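Local coordinates for protein cadherin-23 (Mus musculus, PDB 5UZ8) that binds calcium ions between its cadherin repeats and probably serves in cell adhesion and mechanotransduction in hearing, at residues 127-130 against 131-135. Residues are numbered along the deposited sequence; the frame is centred on the assembly and turned at random.
Sequences EDIA and VGTVI. With CA (calcium ion), chain F; CA (calcium ion), chain G.
Ala130 and Thr133 close a type II beta turn, with Val131 and Gly132 at its two corners. At Val131 the bond from CA to CB points away from the preceding residues, although CB still touches Ala130 C. Gly132 follows with phi 93° and psi -12°, where a CB would collide with Val131 O, so the second corner is a glycine. Thr133 grips Ala130 O twice from one face of the carbonyl plane: its N donates at 3.1 Å and its OG1 at 2.6 Å from that oxygen. With chi1 at -56°, OG1 lies beside the threonine's own backbone N, which lets both donors converge on that acceptor, while CG2 packs 3.8 Å from Ile129 CD1. The side chains of Ile129 and Thr133 cross at a slant, with Ile129 CG1 3.7 Å from Thr133 CB. With an alanine in place of Thr133, Ala130 O would probably keep the backbone bond but lose its hydroxyl donor, and Ile129 part of its apolar cover. Further on, Ile135 brings CG1 to 4.1 Å from Ile129 CD1, and both isoleucines touch Val173 of strand 170-173. The turn ends the loop that joins strand 121-126 to strand 134-141 of a cadherin repeat. At the loop's start, Glu127 binds one calcium ion through OE1, alongside Asp178, Glu180 and Asp218, and another through OE2, with Asp215, Asp218 and Asp251 among its ligands, in the linker characteristic of successive cadherin repeats.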
loop_
_atom_site.group_PDB
_atom_site.type_symbol
_atom_site.label_atom_id
_atom_site.label_comp_id
_atom_site.label_asym_id
_atom_site.label_seq_id
_atom_site.Cartn_x
_atom_site.Cartn_y
_atom_site.Cartn_z
ATOM N N GLU A 127 -2.127 19.992 4.723
ATOM C CA GLU A 127 -1.413 20.419 3.531
ATOM C C GLU A 127 -0.065 21.068 3.802
ATOM O O GLU A 127 0.795 21.090 2.902
ATOM C CB GLU A 127 -2.304 21.328 2.657
ATOM C CG GLU A 127 -2.723 22.645 3.293
ATOM C CD GLU A 127 -3.451 23.544 2.316
ATOM O OE1 GLU A 127 -2.982 23.645 1.159
ATOM O OE2 GLU A 127 -4.533 24.091 2.662
ATOM N N ASP A 128 0.166 21.530 5.032
ATOM C CA ASP A 128 1.468 22.106 5.386
ATOM C C ASP A 128 2.449 21.091 6.001
ATOM O O ASP A 128 3.479 21.468 6.567
ATOM C CB ASP A 128 1.299 23.350 6.273
ATOM C CG ASP A 128 0.668 23.049 7.606
ATOM O OD1 ASP A 128 0.227 21.899 7.823
ATOM O OD2 ASP A 128 0.605 23.979 8.456
ATOM N N ILE A 129 2.113 19.807 5.936
ATOM C CA ILE A 129 2.997 18.745 6.425
ATOM C C ILE A 129 4.408 18.883 5.831
ATOM O O ILE A 129 4.556 19.141 4.633
ATOM C CB ILE A 129 2.426 17.362 6.089
ATOM C CG1 ILE A 129 3.265 16.253 6.705
ATOM C CG2 ILE A 129 2.279 17.169 4.575
ATOM C CD1 ILE A 129 2.546 14.918 6.675
ATOM N N ALA A 130 5.423 18.707 6.664
ATOM C CA ALA A 130 6.808 18.922 6.243
ATOM C C ALA A 130 7.278 17.856 5.252
ATOM O O ALA A 130 6.996 16.673 5.436
ATOM C CB ALA A 130 7.737 18.967 7.447
ATOM N N VAL A 131 8.033 18.282 4.235
ATOM C CA VAL A 131 8.694 17.338 3.316
ATOM C C VAL A 131 9.549 16.389 4.140
ATOM O O VAL A 131 10.193 16.798 5.120
ATOM C CB VAL A 131 9.522 18.046 2.248
ATOM C CG1 VAL A 131 10.385 17.082 1.445
ATOM C CG2 VAL A 131 8.606 18.857 1.338
ATOM N N GLY A 132 9.508 15.112 3.777
ATOM C CA GLY A 132 10.216 14.076 4.528
ATOM C C GLY A 132 9.427 13.347 5.620
ATOM O O GLY A 132 9.910 12.335 6.140
ATOM N N THR A 133 8.245 13.862 5.984
ATOM C CA THR A 133 7.489 13.304 7.062
ATOM C C THR A 133 6.930 11.953 6.626
ATOM O O THR A 133 6.411 11.821 5.523
ATOM C CB THR A 133 6.328 14.231 7.463
ATOM O OG1 THR A 133 6.844 15.529 7.793
ATOM C CG2 THR A 133 5.558 13.658 8.657
ATOM N N VAL A 134 7.078 10.940 7.479
ATOM C CA VAL A 134 6.463 9.660 7.211
ATOM C C VAL A 134 4.987 9.760 7.561
ATOM O O VAL A 134 4.622 10.196 8.662
ATOM C CB VAL A 134 7.094 8.532 8.060
ATOM C CG1 VAL A 134 6.328 7.231 7.872
ATOM C CG2 VAL A 134 8.555 8.359 7.673
ATOM N N ILE A 135 4.156 9.330 6.646
ATOM C CA ILE A 135 2.700 9.409 6.805
ATOM C C ILE A 135 2.115 8.110 7.352
ATOM O O ILE A 135 1.263 8.138 8.236
ATOM C CB ILE A 135 2.035 9.761 5.486
ATOM C CG1 ILE A 135 2.427 11.185 5.105
ATOM C CG2 ILE A 135 0.523 9.699 5.617
ATOM C CD1 ILE A 135 1.997 11.551 3.719
HETATM CA CA CA F . -5.867 25.906 2.130
HETATM CA CA CA G . -2.658 25.590 -0.130
HETATM O O HOH W 1 -0.297 24.925 -0.162
#